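Local coordinates for protein N-acyl homoserine lactonase AiiA (Bacillus thuringiensis subsp. kurstaki, PDB 5EH9) that hydrolyses the lactone ring of N-acyl homoserine lactones, short- and long-chain alike, using two zinc ions bound in its active site, at residues L108-A113 against E139-C144. Residues are numbered along the deposited sequence; the frame is centred on the assembly and turned at random.
Sequences LHFDHA and EYMKEC. With ZN (zinc ion), chain B; ZN (zinc ion), chain C; HED (2-hydroxyethyl disulfide), chain K.
Glu-139 lays its CG against the ring of His-109, the carboxylate plane turned 59° from the imidazole, and a water ties the two together: it accepts from His-109 NE2 (2.8 Å) and donates to Glu-139 OE2, which also forms a salt bridge with Arg-137. A second water, donating to Glu-139 O and accepting from Phe-110 N, is also hydrogen-bonded to O6 of the bound 2-hydroxyethyl disulfide, and that O6 sits 3.9 Å above the centre of the His-109 ring. Tyr-140 OH accepts from the first water and is hydrogen-bonded to Glu-130; its ring presents an edge to Leu-108 O, with CD1 3.4 Å from it, and leans obliquely on His-109, planes at 41°. Residues 108-113 carry most of the HxHxDH motif of the metallo-beta-lactamase fold: His-109 ND1 binds one zinc, Asp-111 OD2 and His-112 NE2 the other, and a water bridges both metals. Further along, Met-141 N donates to another water, which passes the link on to Leu-108 O. An extended chi2 (-170°) carries SD to 3.5 Å from Phe-110 CB and, obliquely, 5.0 Å from the Phe-110 ring centroid, a Met-aromatic contact. Cys-144 packs against the turn at 109-113, CB 3.2 Å from Leu-108 O and SG 3.6 Å from Phe-110 CA, with Ala-113 CB alongside.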
ATOM      1  N   LEU A 108      -5.796  -5.533   0.621  1.00 12.44           N
ATOM      2  CA  LEU A 108      -5.325  -6.901   0.862  1.00 11.91           C
ATOM      3  C   LEU A 108      -4.806  -7.602  -0.358  1.00 12.38           C
ATOM      4  O   LEU A 108      -4.640  -8.841  -0.348  1.00 13.97           O
ATOM      5  CB  LEU A 108      -6.367  -7.730   1.638  1.00 12.84           C
ATOM      6  CG  LEU A 108      -6.783  -7.193   3.047  1.00 14.36           C
ATOM      7  CD1 LEU A 108      -7.934  -8.003   3.573  1.00 14.88           C
ATOM      8  CD2 LEU A 108      -5.568  -7.121   3.987  1.00 12.99           C
ATOM      9  N   HIS A 109      -4.455  -6.885  -1.393  1.00 12.02           N
ATOM     10  CA  HIS A 109      -3.658  -7.424  -2.498  1.00 12.19           C
ATOM     11  C   HIS A 109      -2.379  -8.005  -1.971  1.00 11.72           C
ATOM     12  O   HIS A 109      -1.804  -7.569  -0.996  1.00 13.29           O
ATOM     13  CB  HIS A 109      -3.415  -6.399  -3.576  1.00 12.52           C
ATOM     14  CG  HIS A 109      -4.657  -6.097  -4.377  1.00 14.48           C
ATOM     15  ND1 HIS A 109      -4.711  -5.042  -5.293  1.00 14.25           N
ATOM     16  CD2 HIS A 109      -5.859  -6.697  -4.434  1.00 14.45           C
ATOM     17  CE1 HIS A 109      -5.920  -5.023  -5.855  1.00 14.44           C
ATOM     18  NE2 HIS A 109      -6.635  -5.975  -5.322  1.00 14.64           N
ATOM     19  N   PHE A 110      -1.844  -8.974  -2.713  1.00 14.45           N
ATOM     20  CA  PHE A 110      -0.656  -9.746  -2.252  1.00 13.68           C
ATOM     21  C   PHE A 110       0.560  -8.942  -2.014  1.00 13.49           C
ATOM     22  O   PHE A 110       1.433  -9.318  -1.207  1.00 15.03           O
ATOM     23  CB  PHE A 110      -0.399 -10.954  -3.149  1.00 15.19           C
ATOM     24  CG  PHE A 110       0.510 -10.644  -4.280  1.00 18.71           C
ATOM     25  CD1 PHE A 110       0.123  -9.845  -5.343  1.00 26.20           C
ATOM     26  CD2 PHE A 110       1.769 -11.070  -4.230  1.00 25.37           C
ATOM     27  CE1 PHE A 110       1.027  -9.494  -6.324  1.00 33.35           C
ATOM     28  CE2 PHE A 110       2.656 -10.847  -5.298  1.00 30.25           C
ATOM     29  CZ  PHE A 110       2.293  -9.989  -6.306  1.00 34.44           C
ATOM     30  N   ASP A 111       0.695  -7.815  -2.790  1.00 12.92           N
ATOM     31  CA  ASP A 111       1.792  -6.924  -2.634  1.00 13.80           C
ATOM     32  C   ASP A 111       1.710  -5.880  -1.534  1.00 13.27           C
ATOM     33  O   ASP A 111       2.630  -5.125  -1.323  1.00 15.86           O
ATOM     34  CB  ASP A 111       2.154  -6.248  -3.993  1.00 13.75           C
ATOM     35  CG  ASP A 111       0.975  -5.432  -4.589  1.00 14.64           C
ATOM     36  OD1 ASP A 111      -0.147  -6.017  -4.611  1.00 15.00           O
ATOM     37  OD2 ASP A 111       1.215  -4.290  -5.041  1.00 14.92           O
ATOM     38  N   HIS A 112       0.627  -5.979  -0.771  1.00 12.00           N
ATOM     39  CA  HIS A 112       0.372  -5.105   0.335  1.00 11.59           C
ATOM     40  C   HIS A 112       0.078  -5.774   1.655  1.00 12.03           C
ATOM     41  O   HIS A 112       0.295  -5.158   2.707  1.00 11.83           O
ATOM     42  CB  HIS A 112      -0.848  -4.178  -0.013  1.00 12.24           C
ATOM     43  CG  HIS A 112      -0.569  -3.339  -1.184  1.00 12.55           C
ATOM     44  ND1 HIS A 112      -0.122  -2.049  -1.092  1.00 12.04           N
ATOM     45  CD2 HIS A 112      -0.628  -3.628  -2.487  1.00 13.10           C
ATOM     46  CE1 HIS A 112       0.157  -1.606  -2.299  1.00 13.14           C
ATOM     47  NE2 HIS A 112      -0.193  -2.543  -3.166  1.00 12.68           N
ATOM     48  N   ALA A 113      -0.348  -7.032   1.633  1.00 11.89           N
ATOM     49  CA  ALA A 113      -0.753  -7.737   2.829  1.00 12.09           C
ATOM     50  C   ALA A 113      -0.099  -9.133   2.929  1.00 11.83           C
ATOM     51  O   ALA A 113      -0.497  -9.922   3.770  1.00 12.56           O
ATOM     52  CB  ALA A 113      -2.251  -7.853   2.905  1.00 12.70           C
ATOM     53  N   GLU A 139      -8.838 -12.875  -6.724  1.00 40.96           N
ATOM     54  CA  GLU A 139      -7.524 -12.163  -6.709  1.00 39.17           C
ATOM     55  C   GLU A 139      -6.895 -12.160  -5.326  1.00 47.82           C
ATOM     56  O   GLU A 139      -5.787 -11.578  -5.157  1.00 64.50           O
ATOM     57  CB  GLU A 139      -7.501 -10.723  -7.299  1.00 40.10           C
ATOM     58  CG  GLU A 139      -8.216  -9.576  -6.584  1.00 36.50           C
ATOM     59  CD  GLU A 139      -9.743  -9.562  -6.859  1.00 31.90           C
ATOM     60  OE1 GLU A 139     -10.311 -10.590  -7.374  1.00 35.35           O
ATOM     61  OE2 GLU A 139     -10.468  -8.530  -6.616  1.00 30.00           O
ATOM     62  N   TYR A 140      -7.550 -12.772  -4.318  1.00 34.30           N
ATOM     63  CA  TYR A 140      -6.964 -12.702  -2.940  1.00 22.09           C
ATOM     64  C   TYR A 140      -6.339 -14.024  -2.566  1.00 22.32           C
ATOM     65  O   TYR A 140      -6.935 -15.061  -2.664  1.00 31.36           O
ATOM     66  CB  TYR A 140      -8.001 -12.260  -1.900  1.00 19.62           C
ATOM     67  CG  TYR A 140      -8.406 -10.778  -2.045  1.00 16.41           C
ATOM     68  CD1 TYR A 140      -7.639  -9.826  -1.547  1.00 14.95           C
ATOM     69  CD2 TYR A 140      -9.502 -10.415  -2.849  1.00 19.15           C
ATOM     70  CE1 TYR A 140      -7.978  -8.493  -1.671  1.00 15.18           C
ATOM     71  CE2 TYR A 140      -9.845  -9.098  -3.030  1.00 17.92           C
ATOM     72  CZ  TYR A 140      -9.072  -8.150  -2.440  1.00 15.03           C
ATOM     73  OH  TYR A 140      -9.451  -6.835  -2.607  1.00 16.34           O
ATOM     74  N   MET A 141      -5.140 -13.913  -2.099  1.00 18.04           N
ATOM     75  CA  MET A 141      -4.371 -15.020  -1.612  1.00 17.61           C
ATOM     76  C   MET A 141      -4.703 -15.332  -0.168  1.00 18.81           C
ATOM     77  O   MET A 141      -4.930 -14.410   0.638  1.00 18.16           O
ATOM     78  CB  MET A 141      -2.833 -14.730  -1.746  1.00 19.90           C
ATOM     79  CG  MET A 141      -2.419 -14.474  -3.186  1.00 22.41           C
ATOM     80  SD  MET A 141      -0.622 -14.438  -3.310  1.00 24.37           S
ATOM     81  CE  MET A 141      -0.149 -16.115  -3.093  1.00 23.94           C
ATOM     82  N   LYS A 142      -4.601 -16.604   0.234  1.00 19.64           N
ATOM     83  CA  LYS A 142      -4.877 -17.035   1.606  1.00 19.78           C
ATOM     84  C   LYS A 142      -3.983 -16.287   2.586  1.00 18.28           C
ATOM     85  O   LYS A 142      -4.398 -16.007   3.724  1.00 18.21           O
ATOM     86  CB  LYS A 142      -4.742 -18.544   1.674  1.00 27.13           C
ATOM     87  CG  LYS A 142      -5.818 -19.293   0.807  1.00 38.30           C
ATOM     88  CD  LYS A 142      -7.345 -18.972   1.100  1.00 38.95           C
ATOM     89  CE  LYS A 142      -8.235 -20.191   0.974  1.00 59.36           C
ATOM     90  NZ  LYS A 142      -7.987 -21.190   2.043  1.00 47.80           N
ATOM     91  N   GLU A 143      -2.745 -16.019   2.164  1.00 18.56           N
ATOM     92  CA  GLU A 143      -1.770 -15.356   2.983  1.00 17.94           C
ATOM     93  C   GLU A 143      -2.233 -13.964   3.447  1.00 15.31           C
ATOM     94  O   GLU A 143      -1.711 -13.404   4.459  1.00 16.62           O
ATOM     95  CB  GLU A 143      -0.407 -15.187   2.231  1.00 21.10           C
ATOM     96  CG  GLU A 143       0.309 -16.472   1.944  1.00 20.70           C
ATOM     97  CD  GLU A 143       0.018 -17.057   0.595  1.00 25.20           C
ATOM     98  OE1 GLU A 143      -1.140 -16.975   0.110  1.00 24.96           O
ATOM     99  OE2 GLU A 143       0.999 -17.669   0.092  1.00 28.56           O
ATOM    100  N   CYS A 144      -3.152 -13.350   2.698  1.00 16.02           N
ATOM    101  CA  CYS A 144      -3.603 -11.983   2.869  1.00 15.12           C
ATOM    102  C   CYS A 144      -4.855 -11.897   3.684  1.00 14.80           C
ATOM    103  O   CYS A 144      -5.266 -10.772   4.000  1.00 16.04           O
ATOM    104  CB  CYS A 144      -3.753 -11.357   1.507  1.00 15.77           C
ATOM    105  SG  CYS A 144      -2.164 -11.252   0.705  1.00 20.00           S
TER
HETATM  106 ZN    ZN B 301      -0.192  -2.545  -5.234  1.00 14.08          ZN
HETATM  107 ZN    ZN C 302      -3.437  -3.312  -5.340  1.00 13.76          ZN
HETATM  108  C1  HED K 310      -4.172 -16.795  -6.560  0.89 59.41           C
HETATM  109  O1  HED K 310      -2.857 -17.429  -6.522  0.89 57.43           O
HETATM  110  C2  HED K 310      -4.210 -15.635  -7.582  0.89 64.33           C
HETATM  111  S3  HED K 310      -4.143 -13.982  -6.764  0.89117.32           S
HETATM  112  S4  HED K 310      -3.945 -12.505  -8.185  0.89 74.84           S
HETATM  113  C5  HED K 310      -3.432 -10.986  -7.307  0.89 86.03           C
HETATM  114  C6  HED K 310      -3.820  -9.717  -8.142  0.89 47.69           C
HETATM  115  O6  HED K 310      -3.761  -8.458  -7.377  0.89 51.31           O
HETATM  116  O   HOH W   1      -4.155 -11.169  -1.983  1.00 20.16           O
HETATM  117  O   HOH W   2      -9.397  -6.356  -5.541  1.00 22.35           O
HETATM  118  O   HOH W   3      -3.645  -9.986  -4.764  1.00 36.41           O
HETATM  119  O   HOH W   4      -1.598  -3.866  -5.840  1.00 14.90           O